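Local coordinates for protein small ribosomal subunit biogenesis GTPase RsgA (Thermotoga maritima, PDB 1U0L) that is a circularly permuted, zinc-binding GTPase that probably hydrolyses GTP slowly and assists late maturation of the 30S ribosomal subunit, at residues T118-D126 with Y147-M158; V15-E26 with T213-Y224. One frame throughout, in Å; residues are numbered along the deposited sequence.

Contact 1: residues T118-D126 with Y147-M158. With GDP (guanosine-5'-diphosphate), chain E.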
loop_
_atom_site.group_PDB
_atom_site.type_symbol
_atom_site.label_atom_id
_atom_site.label_comp_id
_atom_site.label_asym_id
_atom_site.label_seq_id
_atom_site.Cartn_x
_atom_site.Cartn_y
_atom_site.Cartn_z
ATOM N N THR A 118 4.554 5.437 0.145
ATOM C CA THR A 118 3.150 5.782 0.024
ATOM C C THR A 118 2.961 7.062 -0.762
ATOM O O THR A 118 3.662 8.046 -0.538
ATOM C CB THR A 118 2.487 5.955 1.394
ATOM O OG1 THR A 118 2.079 4.672 1.878
ATOM C CG2 THR A 118 1.274 6.867 1.296
ATOM N N VAL A 119 2.026 7.033 -1.703
ATOM C CA VAL A 119 1.709 8.215 -2.483
ATOM C C VAL A 119 0.241 8.536 -2.254
ATOM O O VAL A 119 -0.646 7.768 -2.631
ATOM C CB VAL A 119 1.971 7.992 -3.956
ATOM C CG1 VAL A 119 1.364 9.122 -4.769
ATOM C CG2 VAL A 119 3.458 7.933 -4.175
ATOM N N MET A 120 -0.000 9.669 -1.603
ATOM C CA MET A 120 -1.350 10.118 -1.280
ATOM C C MET A 120 -1.986 10.801 -2.480
ATOM O O MET A 120 -1.394 11.706 -3.080
ATOM C CB MET A 120 -1.303 11.081 -0.084
ATOM C CG MET A 120 -2.665 11.559 0.407
ATOM S SD MET A 120 -2.626 12.438 2.006
ATOM C CE MET A 120 -1.810 11.181 3.053
ATOM N N VAL A 121 -3.185 10.360 -2.841
ATOM C CA VAL A 121 -3.880 10.964 -3.977
ATOM C C VAL A 121 -5.263 11.539 -3.635
ATOM O O VAL A 121 -6.212 10.787 -3.418
ATOM C CB VAL A 121 -4.088 9.952 -5.139
ATOM C CG1 VAL A 121 -4.810 10.653 -6.268
ATOM C CG2 VAL A 121 -2.758 9.365 -5.619
ATOM N N ILE A 122 -5.375 12.864 -3.590
ATOM C CA ILE A 122 -6.665 13.512 -3.322
ATOM C C ILE A 122 -7.429 13.450 -4.645
ATOM O O ILE A 122 -7.144 14.218 -5.570
ATOM C CB ILE A 122 -6.516 15.010 -2.980
ATOM C CG1 ILE A 122 -5.451 15.224 -1.899
ATOM C CG2 ILE A 122 -7.892 15.574 -2.565
ATOM C CD1 ILE A 122 -5.967 15.049 -0.523
ATOM N N ASN A 123 -8.406 12.560 -4.740
ATOM C CA ASN A 123 -9.167 12.405 -5.982
ATOM C C ASN A 123 -10.501 13.187 -6.079
ATOM O O ASN A 123 -10.942 13.824 -5.122
ATOM C CB ASN A 123 -9.431 10.914 -6.202
ATOM C CG ASN A 123 -9.990 10.615 -7.579
ATOM O OD1 ASN A 123 -10.841 9.723 -7.732
ATOM N ND2 ASN A 123 -9.512 11.350 -8.592
ATOM N N LYS A 124 -11.133 13.129 -7.250
ATOM C CA LYS A 124 -12.418 13.793 -7.473
ATOM C C LYS A 124 -12.338 15.314 -7.371
ATOM O O LYS A 124 -13.294 15.959 -6.941
ATOM C CB LYS A 124 -13.464 13.301 -6.461
ATOM C CG LYS A 124 -13.789 11.812 -6.494
ATOM C CD LYS A 124 -15.241 11.585 -6.069
ATOM C CE LYS A 124 -15.488 10.237 -5.389
ATOM N NZ LYS A 124 -15.487 9.122 -6.338
ATOM N N MET A 125 -11.206 15.885 -7.763
ATOM C CA MET A 125 -11.034 17.327 -7.679
ATOM C C MET A 125 -12.074 18.070 -8.503
ATOM O O MET A 125 -12.488 19.177 -8.149
ATOM C CB MET A 125 -9.638 17.718 -8.151
ATOM C CG MET A 125 -8.496 17.204 -7.277
ATOM S SD MET A 125 -8.283 18.051 -5.698
ATOM C CE MET A 125 -7.960 19.689 -6.280
ATOM N N ASP A 126 -12.506 17.453 -9.597
ATOM C CA ASP A 126 -13.479 18.081 -10.481
ATOM C C ASP A 126 -14.797 18.384 -9.796
ATOM O O ASP A 126 -15.593 19.180 -10.289
ATOM C CB ASP A 126 -13.749 17.190 -11.691
ATOM C CG ASP A 126 -14.303 15.840 -11.298
ATOM O OD1 ASP A 126 -13.510 14.995 -10.833
ATOM O OD2 ASP A 126 -15.525 15.625 -11.433
ATOM N N TYR A 147 4.505 13.132 2.978
ATOM C CA TYR A 147 4.313 12.260 1.820
ATOM C C TYR A 147 4.020 13.047 0.565
ATOM O O TYR A 147 3.573 14.192 0.615
ATOM C CB TYR A 147 3.135 11.319 2.041
ATOM C CG TYR A 147 3.273 10.434 3.239
ATOM C CD1 TYR A 147 4.113 9.332 3.213
ATOM C CD2 TYR A 147 2.615 10.732 4.425
ATOM C CE1 TYR A 147 4.304 8.550 4.334
ATOM C CE2 TYR A 147 2.806 9.957 5.557
ATOM C CZ TYR A 147 3.656 8.865 5.502
ATOM O OH TYR A 147 3.879 8.092 6.611
ATOM N N PRO A 148 4.263 12.431 -0.592
ATOM C CA PRO A 148 4.010 13.074 -1.887
ATOM C C PRO A 148 2.499 13.125 -2.044
ATOM O O PRO A 148 1.813 12.162 -1.706
ATOM C CB PRO A 148 4.611 12.103 -2.896
ATOM C CG PRO A 148 5.548 11.245 -2.071
ATOM C CD PRO A 148 4.888 11.109 -0.748
ATOM N N ILE A 149 1.973 14.229 -2.552
ATOM C CA ILE A 149 0.537 14.331 -2.753
ATOM C C ILE A 149 0.245 14.641 -4.211
ATOM O O ILE A 149 0.911 15.489 -4.806
ATOM C CB ILE A 149 -0.067 15.470 -1.898
ATOM C CG1 ILE A 149 0.124 15.161 -0.409
ATOM C CG2 ILE A 149 -1.546 15.659 -2.239
ATOM C CD1 ILE A 149 -0.291 16.297 0.521
ATOM N N VAL A 150 -0.730 13.957 -4.804
ATOM C CA VAL A 150 -1.090 14.278 -6.185
ATOM C C VAL A 150 -2.602 14.508 -6.298
ATOM O O VAL A 150 -3.412 13.672 -5.885
ATOM C CB VAL A 150 -0.618 13.187 -7.174
ATOM C CG1 VAL A 150 0.809 12.796 -6.849
ATOM C CG2 VAL A 150 -1.498 11.983 -7.099
ATOM N N LYS A 151 -2.982 15.667 -6.821
ATOM C CA LYS A 151 -4.401 15.988 -6.973
ATOM C C LYS A 151 -4.914 15.404 -8.293
ATOM O O LYS A 151 -4.411 15.735 -9.365
ATOM C CB LYS A 151 -4.623 17.507 -6.981
ATOM C CG LYS A 151 -4.175 18.289 -5.749
ATOM C CD LYS A 151 -4.549 19.764 -5.974
ATOM C CE LYS A 151 -4.042 20.723 -4.909
ATOM N NZ LYS A 151 -2.575 20.918 -5.022
ATOM N N THR A 152 -5.937 14.566 -8.229
ATOM C CA THR A 152 -6.434 13.967 -9.457
ATOM C C THR A 152 -7.938 14.042 -9.717
ATOM O O THR A 152 -8.726 14.482 -8.878
ATOM C CB THR A 152 -6.053 12.480 -9.517
ATOM O OG1 THR A 152 -6.873 11.740 -8.599
ATOM C CG2 THR A 152 -4.593 12.293 -9.138
ATOM N N SER A 153 -8.306 13.599 -10.917
ATOM C CA SER A 153 -9.693 13.494 -11.345
ATOM C C SER A 153 -9.739 12.382 -12.368
ATOM O O SER A 153 -9.295 12.560 -13.498
ATOM C CB SER A 153 -10.204 14.768 -11.994
ATOM O OG SER A 153 -11.573 14.596 -12.356
ATOM N N ALA A 154 -10.250 11.225 -11.967
ATOM C CA ALA A 154 -10.351 10.095 -12.874
ATOM C C ALA A 154 -11.104 10.538 -14.125
ATOM O O ALA A 154 -10.771 10.129 -15.238
ATOM C CB ALA A 154 -11.083 8.948 -12.202
ATOM N N LYS A 155 -12.108 11.392 -13.928
ATOM C CA LYS A 155 -12.933 11.910 -15.020
ATOM C C LYS A 155 -12.209 12.900 -15.938
ATOM O O LYS A 155 -12.056 12.665 -17.135
ATOM C CB LYS A 155 -14.180 12.586 -14.441
ATOM C CG LYS A 155 -15.171 11.652 -13.774
ATOM C CD LYS A 155 -15.875 10.757 -14.793
ATOM C CE LYS A 155 -16.906 9.852 -14.125
ATOM N NZ LYS A 155 -17.976 10.640 -13.440
ATOM N N THR A 156 -11.789 14.021 -15.366
ATOM C CA THR A 156 -11.095 15.066 -16.106
ATOM C C THR A 156 -9.718 14.650 -16.608
ATOM O O THR A 156 -9.230 15.163 -17.618
ATOM C CB THR A 156 -10.896 16.289 -15.229
ATOM O OG1 THR A 156 -12.163 16.850 -14.910
ATOM C CG2 THR A 156 -10.084 17.321 -15.943
ATOM N N GLY A 157 -9.088 13.730 -15.887
ATOM C CA GLY A 157 -7.766 13.280 -16.274
ATOM C C GLY A 157 -6.703 14.053 -15.519
ATOM O O GLY A 157 -5.513 13.765 -15.623
ATOM N N MET A 158 -7.134 15.035 -14.739
ATOM C CA MET A 158 -6.197 15.836 -13.978
ATOM C C MET A 158 -5.371 15.019 -13.009
ATOM O O MET A 158 -5.907 14.217 -12.228
ATOM C CB MET A 158 -6.925 16.922 -13.207
ATOM C CG MET A 158 -6.074 17.563 -12.134
ATOM S SD MET A 158 -6.867 19.033 -11.495
ATOM C CE MET A 158 -7.259 18.490 -9.870
HETATM P PB GDP E . -13.546 2.579 -5.724
HETATM O O1B GDP E . -12.583 3.406 -4.928
HETATM O O2B GDP E . -14.454 1.713 -4.865
HETATM O O3B GDP E . -12.860 1.722 -6.811
HETATM O O3A GDP E . -14.542 3.658 -6.517
HETATM P PA GDP E . -14.924 3.736 -8.038
HETATM O O1A GDP E . -15.817 2.605 -8.436
HETATM O O2A GDP E . -13.668 3.883 -8.888
HETATM O "O5'" GDP E . -15.719 5.145 -8.146
HETATM C "C5'" GDP E . -16.955 5.304 -7.444
HETATM C "C4'" GDP E . -17.856 6.247 -8.181
HETATM O "O4'" GDP E . -17.202 7.537 -8.182
HETATM C "C3'" GDP E . -18.216 5.858 -9.652
HETATM O "O3'" GDP E . -19.706 5.994 -9.777
HETATM C "C2'" GDP E . -17.489 6.898 -10.514
HETATM O "O2'" GDP E . -18.324 7.254 -11.610
HETATM C "C1'" GDP E . -17.134 8.038 -9.486
HETATM N N9 GDP E . -15.695 8.703 -9.610
HETATM C C8 GDP E . -14.498 8.072 -9.464
HETATM N N7 GDP E . -13.478 8.941 -9.614
HETATM C C5 GDP E . -14.074 10.170 -9.859
HETATM C C6 GDP E . -13.491 11.452 -10.091
HETATM O O6 GDP E . -12.286 11.714 -10.107
HETATM N N1 GDP E . -14.436 12.476 -10.309
HETATM C C2 GDP E . -15.802 12.245 -10.299
HETATM N N2 GDP E . -16.616 13.291 -10.525
HETATM N N3 GDP E . -16.349 11.022 -10.075
HETATM C C4 GDP E . -15.434 10.043 -9.868
#
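M120 and P148 start a parallel ladder between strand 118-122 and the weakly bonded strand near 149-151: M120 N donates to P148 O (3.1 Å), and V150 N returns a bond to M120 O (2.9 Å). I122 N reaches V150 O by a weak bond, while T152 N meets I122 O almost straight (171°). On one face of the sheet V121 CG2 meets V150 CG2, and T152 OG1 and CG2 come up to V121 CG1, the side chains at about a right angle. The next bond leaves the strand: M125 N donates to T152 O (3.1 Å), in the carbonyl plane, and fixes the start of the turn that carries D126. D126 shares its carboxylate along the guanine edge, OD1 taking GDP N1 at 2.7 Å (178°) and OD2 taking GDP N2 at 2.7 Å. D126 OD1 also accepts from S153 OG, a bond whose modelled length is doubtful. S153 OG, anti to its own N (chi1 -179°), accepts from T156 N, an ST motif that positions this second-shell hydroxyl. A154 N supplies GDP O6 (2.8 Å). The chains of K124 and K155 lie over opposite faces of the base; K124 NZ binds GDP O4' (3.0 Å) and also G179 O. N123-D126 and S153-K155 are the NKxD and SAK motifs: an acceptor pair for N1 and N2 beside a donor for O6 reads guanine and would match adenine poorly.

Contact 2: residues V15-E26 with T213-Y224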
loop_
_atom_site.group_PDB
_atom_site.type_symbol
_atom_site.label_atom_id
_atom_site.label_comp_id
_atom_site.label_asym_id
_atom_site.label_seq_id
_atom_site.Cartn_x
_atom_site.Cartn_y
_atom_site.Cartn_z
ATOM N N VAL A 15 5.561 -14.026 -10.160
ATOM C CA VAL A 15 4.237 -14.638 -10.116
ATOM C C VAL A 15 3.185 -13.540 -10.279
ATOM O O VAL A 15 3.287 -12.484 -9.660
ATOM C CB VAL A 15 3.962 -15.306 -8.786
ATOM C CG1 VAL A 15 2.514 -15.814 -8.763
ATOM C CG2 VAL A 15 4.967 -16.424 -8.550
ATOM N N VAL A 16 2.158 -13.792 -11.080
ATOM C CA VAL A 16 1.147 -12.772 -11.298
ATOM C C VAL A 16 -0.288 -13.182 -11.000
ATOM O O VAL A 16 -1.170 -12.326 -10.898
ATOM C CB VAL A 16 1.219 -12.271 -12.717
ATOM C CG1 VAL A 16 2.522 -11.502 -12.930
ATOM C CG2 VAL A 16 1.098 -13.453 -13.657
ATOM N N SER A 17 -0.534 -14.477 -10.873
ATOM C CA SER A 17 -1.879 -14.940 -10.549
ATOM C C SER A 17 -1.921 -16.446 -10.380
ATOM O O SER A 17 -0.971 -17.144 -10.723
ATOM C CB SER A 17 -2.875 -14.530 -11.638
ATOM O OG SER A 17 -2.710 -15.327 -12.794
ATOM N N PHE A 18 -3.030 -16.936 -9.834
ATOM C CA PHE A 18 -3.215 -18.363 -9.633
ATOM C C PHE A 18 -4.448 -18.853 -10.388
ATOM O O PHE A 18 -5.582 -18.619 -9.986
ATOM C CB PHE A 18 -3.306 -18.657 -8.142
ATOM C CG PHE A 18 -2.032 -18.379 -7.411
ATOM C CD1 PHE A 18 -1.539 -17.086 -7.320
ATOM C CD2 PHE A 18 -1.301 -19.412 -6.845
ATOM C CE1 PHE A 18 -0.335 -16.824 -6.676
ATOM C CE2 PHE A 18 -0.094 -19.162 -6.198
ATOM C CZ PHE A 18 0.389 -17.863 -6.114
ATOM N N HIS A 19 -4.194 -19.537 -11.496
ATOM C CA HIS A 19 -5.237 -20.057 -12.371
ATOM C C HIS A 19 -5.310 -21.596 -12.309
ATOM O O HIS A 19 -4.306 -22.264 -12.063
ATOM C CB HIS A 19 -4.930 -19.585 -13.798
ATOM C CG HIS A 19 -6.087 -19.674 -14.740
ATOM N ND1 HIS A 19 -6.680 -20.869 -15.082
ATOM C CD2 HIS A 19 -6.750 -18.714 -15.426
ATOM C CE1 HIS A 19 -7.660 -20.643 -15.939
ATOM N NE2 HIS A 19 -7.723 -19.343 -16.165
ATOM N N SER A 20 -6.504 -22.142 -12.534
ATOM C CA SER A 20 -6.753 -23.593 -12.518
ATOM C C SER A 20 -5.868 -24.433 -11.586
ATOM O O SER A 20 -5.303 -25.454 -11.992
ATOM C CB SER A 20 -6.694 -24.179 -13.952
ATOM O OG SER A 20 -6.195 -23.249 -14.912
ATOM N N ASN A 21 -5.773 -23.998 -10.331
ATOM C CA ASN A 21 -4.987 -24.685 -9.305
ATOM C C ASN A 21 -3.505 -24.774 -9.687
ATOM O O ASN A 21 -2.826 -25.749 -9.367
ATOM C CB ASN A 21 -5.575 -26.083 -9.070
ATOM C CG ASN A 21 -5.314 -26.613 -7.669
ATOM O OD1 ASN A 21 -5.915 -27.603 -7.245
ATOM N ND2 ASN A 21 -4.413 -25.964 -6.946
ATOM N N MET A 22 -3.015 -23.739 -10.368
ATOM C CA MET A 22 -1.619 -23.666 -10.800
ATOM C C MET A 22 -1.090 -22.224 -10.795
ATOM O O MET A 22 -1.845 -21.271 -10.992
ATOM C CB MET A 22 -1.467 -24.262 -12.204
ATOM C CG MET A 22 -1.694 -25.769 -12.293
ATOM S SD MET A 22 -1.470 -26.419 -13.972
ATOM C CE MET A 22 0.202 -26.950 -13.890
ATOM N N VAL A 23 0.211 -22.073 -10.571
ATOM C CA VAL A 23 0.842 -20.758 -10.542
ATOM C C VAL A 23 1.178 -20.231 -11.936
ATOM O O VAL A 23 1.832 -20.909 -12.730
ATOM C CB VAL A 23 2.157 -20.789 -9.722
ATOM C CG1 VAL A 23 2.828 -19.413 -9.747
ATOM C CG2 VAL A 23 1.874 -21.227 -8.296
ATOM N N THR A 24 0.738 -19.010 -12.221
ATOM C CA THR A 24 0.998 -18.370 -13.506
ATOM C C THR A 24 2.170 -17.424 -13.295
ATOM O O THR A 24 2.077 -16.511 -12.479
ATOM C CB THR A 24 -0.202 -17.512 -13.963
ATOM O OG1 THR A 24 -1.422 -18.232 -13.744
ATOM C CG2 THR A 24 -0.080 -17.164 -15.443
ATOM N N VAL A 25 3.270 -17.629 -14.013
ATOM C CA VAL A 25 4.418 -16.736 -13.862
ATOM C C VAL A 25 4.644 -15.939 -15.131
ATOM O O VAL A 25 4.202 -16.322 -16.204
ATOM C CB VAL A 25 5.743 -17.502 -13.528
ATOM C CG1 VAL A 25 5.429 -18.873 -12.950
ATOM C CG2 VAL A 25 6.624 -17.608 -14.762
ATOM N N GLU A 26 5.339 -14.822 -14.998
ATOM C CA GLU A 26 5.654 -13.981 -16.139
ATOM C C GLU A 26 7.165 -13.957 -16.243
ATOM O O GLU A 26 7.853 -13.843 -15.232
ATOM C CB GLU A 26 5.129 -12.572 -15.921
ATOM C CG GLU A 26 5.476 -11.625 -17.041
ATOM C CD GLU A 26 4.811 -10.278 -16.874
ATOM O OE1 GLU A 26 3.600 -10.261 -16.559
ATOM O OE2 GLU A 26 5.492 -9.247 -17.067
ATOM N N THR A 213 -7.540 -15.009 -4.695
ATOM C CA THR A 213 -6.184 -14.486 -4.715
ATOM C C THR A 213 -6.074 -13.272 -5.643
ATOM O O THR A 213 -6.786 -13.165 -6.646
ATOM C CB THR A 213 -5.181 -15.564 -5.135
ATOM O OG1 THR A 213 -5.561 -16.106 -6.401
ATOM C CG2 THR A 213 -5.152 -16.679 -4.109
ATOM N N ALA A 214 -5.192 -12.344 -5.293
ATOM C CA ALA A 214 -5.018 -11.144 -6.089
ATOM C C ALA A 214 -4.308 -11.491 -7.371
ATOM O O ALA A 214 -3.939 -12.636 -7.595
ATOM C CB ALA A 214 -4.212 -10.116 -5.321
ATOM N N GLN A 215 -4.121 -10.491 -8.215
ATOM C CA GLN A 215 -3.432 -10.670 -9.476
ATOM C C GLN A 215 -2.609 -9.432 -9.694
ATOM O O GLN A 215 -2.864 -8.393 -9.083
ATOM C CB GLN A 215 -4.422 -10.807 -10.617
ATOM C CG GLN A 215 -5.027 -12.168 -10.735
ATOM C CD GLN A 215 -5.874 -12.288 -11.973
ATOM O OE1 GLN A 215 -5.581 -11.661 -12.995
ATOM N NE2 GLN A 215 -6.925 -13.101 -11.904
ATOM N N LEU A 216 -1.606 -9.518 -10.551
ATOM C CA LEU A 216 -0.820 -8.333 -10.802
ATOM C C LEU A 216 -1.192 -7.885 -12.194
ATOM O O LEU A 216 -1.230 -8.689 -13.115
ATOM C CB LEU A 216 0.677 -8.635 -10.693
ATOM C CG LEU A 216 1.164 -9.095 -9.315
ATOM C CD1 LEU A 216 2.667 -9.202 -9.329
ATOM C CD2 LEU A 216 0.737 -8.094 -8.246
ATOM N N LEU A 217 -1.520 -6.611 -12.336
ATOM C CA LEU A 217 -1.878 -6.086 -13.633
ATOM C C LEU A 217 -0.676 -5.305 -14.122
ATOM O O LEU A 217 -0.152 -4.451 -13.398
ATOM C CB LEU A 217 -3.095 -5.176 -13.516
ATOM C CG LEU A 217 -4.342 -5.902 -13.022
ATOM C CD1 LEU A 217 -5.423 -4.893 -12.676
ATOM C CD2 LEU A 217 -4.814 -6.879 -14.089
ATOM N N LYS A 218 -0.226 -5.599 -15.339
ATOM C CA LYS A 218 0.933 -4.908 -15.870
ATOM C C LYS A 218 0.523 -3.569 -16.457
ATOM O O LYS A 218 -0.481 -3.469 -17.161
ATOM C CB LYS A 218 1.613 -5.757 -16.943
ATOM C CG LYS A 218 2.985 -5.239 -17.355
ATOM C CD LYS A 218 3.550 -5.958 -18.572
ATOM C CE LYS A 218 3.725 -7.454 -18.339
ATOM N NZ LYS A 218 2.426 -8.184 -18.212
ATOM N N PHE A 219 1.302 -2.538 -16.160
ATOM C CA PHE A 219 1.021 -1.211 -16.682
ATOM C C PHE A 219 1.649 -1.028 -18.050
ATOM O O PHE A 219 2.718 -1.571 -18.342
ATOM C CB PHE A 219 1.567 -0.125 -15.751
ATOM C CG PHE A 219 0.653 0.217 -14.613
ATOM C CD1 PHE A 219 1.127 0.222 -13.303
ATOM C CD2 PHE A 219 -0.676 0.542 -14.849
ATOM C CE1 PHE A 219 0.290 0.545 -12.243
ATOM C CE2 PHE A 219 -1.524 0.866 -13.796
ATOM C CZ PHE A 219 -1.040 0.867 -12.492
ATOM N N ASP A 220 0.978 -0.246 -18.882
ATOM C CA ASP A 220 1.465 0.055 -20.214
ATOM C C ASP A 220 2.919 0.477 -20.127
ATOM O O ASP A 220 3.761 0.016 -20.894
ATOM C CB ASP A 220 0.659 1.209 -20.803
ATOM C CG ASP A 220 -0.181 0.786 -21.975
ATOM O OD1 ASP A 220 -0.362 -0.438 -22.152
ATOM O OD2 ASP A 220 -0.666 1.674 -22.714
ATOM N N PHE A 221 3.195 1.350 -19.165
ATOM C CA PHE A 221 4.514 1.922 -18.964
ATOM C C PHE A 221 5.463 1.145 -18.070
ATOM O O PHE A 221 6.449 1.707 -17.584
ATOM C CB PHE A 221 4.345 3.330 -18.412
ATOM C CG PHE A 221 3.417 3.397 -17.233
ATOM C CD1 PHE A 221 3.835 2.974 -15.974
ATOM C CD2 PHE A 221 2.115 3.848 -17.385
ATOM C CE1 PHE A 221 2.967 2.999 -14.889
ATOM C CE2 PHE A 221 1.245 3.877 -16.311
ATOM C CZ PHE A 221 1.670 3.452 -15.059
ATOM N N GLY A 222 5.183 -0.134 -17.844
ATOM C CA GLY A 222 6.066 -0.928 -17.007
ATOM C C GLY A 222 5.790 -0.737 -15.532
ATOM O O GLY A 222 5.786 0.384 -15.012
ATOM N N GLY A 223 5.567 -1.845 -14.844
ATOM C CA GLY A 223 5.268 -1.788 -13.428
ATOM C C GLY A 223 3.974 -2.551 -13.263
ATOM O O GLY A 223 3.337 -2.900 -14.259
ATOM N N TYR A 224 3.586 -2.829 -12.026
ATOM C CA TYR A 224 2.350 -3.547 -11.795
ATOM C C TYR A 224 1.543 -2.941 -10.678
ATOM O O TYR A 224 2.082 -2.251 -9.805
ATOM C CB TYR A 224 2.602 -4.989 -11.393
ATOM C CG TYR A 224 3.478 -5.797 -12.298
ATOM C CD1 TYR A 224 4.871 -5.707 -12.219
ATOM C CD2 TYR A 224 2.924 -6.749 -13.154
ATOM C CE1 TYR A 224 5.689 -6.558 -12.956
ATOM C CE2 TYR A 224 3.734 -7.604 -13.896
ATOM C CZ TYR A 224 5.112 -7.508 -13.787
ATOM O OH TYR A 224 5.901 -8.398 -14.465
HETATM O O HOH W 1 -4.691 -15.090 -8.659
#
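V16 and L216 supply the one direct backbone hydrogen bond between these segments: L216 N points at a lone pair of V16 O, in the carbonyl plane, at 2.9 Å (148°). Q215 CA adds a CA-H...O contact to V16 O. Beyond it the backbones diverge, and water 1 fills in as a bridge. It accepts from F18 N (2.7 Å), donates to A214 O (2.8 Å) and is also hydrogen-bonded to T213 OG1, so three polar atoms of two segments share one solvent molecule, which sits in plane at the edge of the F18 ring. Apolar contacts flank the backbone bond. V16 CG1 packs against L216 CB (4.1 Å) and meets Y224 CE2 (4.2 Å); on the neighbouring position S17 CB lies against Q215 CG. The charged group comes last. E26, its chain extended from a CG anti to N (chi1 177°), forms a salt bridge with K218 NZ through OE1 (2.9 Å), the ammonium arriving from above the carboxylate plane. E26 OE2 accepts from Y224 OH, although the placing of OE2 is less sure; the carboxylate stands at the edge of the tyrosine ring, the two planes 44° apart. R33 makes a weak, long ion pair with the same OE1. With an alanine here, K218 NZ and Y224 OH would probably both lose their acceptor, and the like charges of K218 and R33 would lie close with no carboxylate to offset them. The contact joins the OB-fold N-terminal domain to the edge strand of the GTPase domain through a small, mixed seam: one backbone bond, a bridging water and a charge cluster around a V16-L216-Y224 apolar patch, consistent with a join made by few specific contacts.

Overall arrangement
From the N terminus, the chain first lays down strands 11-19 and 22-27 of the OB-fold domain, then runs into the GTPase domain. There contact 1 closes a short loop of 20 residues, mostly helix 130-143, as a right-handed beta-alpha-beta unit on one edge of the six-stranded sheet. Contact 2 closes only when segment 213-224 returns, with 186 residues between its two segments, so contact 1 is nested within its loop and the two do not cross. Strands 149-151 and 216-218 form opposite edges of that sheet: contact 1 shapes the guanine-binding end, contact 2 docks the OB-fold. Their centres lie about 26 Å apart and their nearest atoms about 11 Å, so the two contacts do not touch.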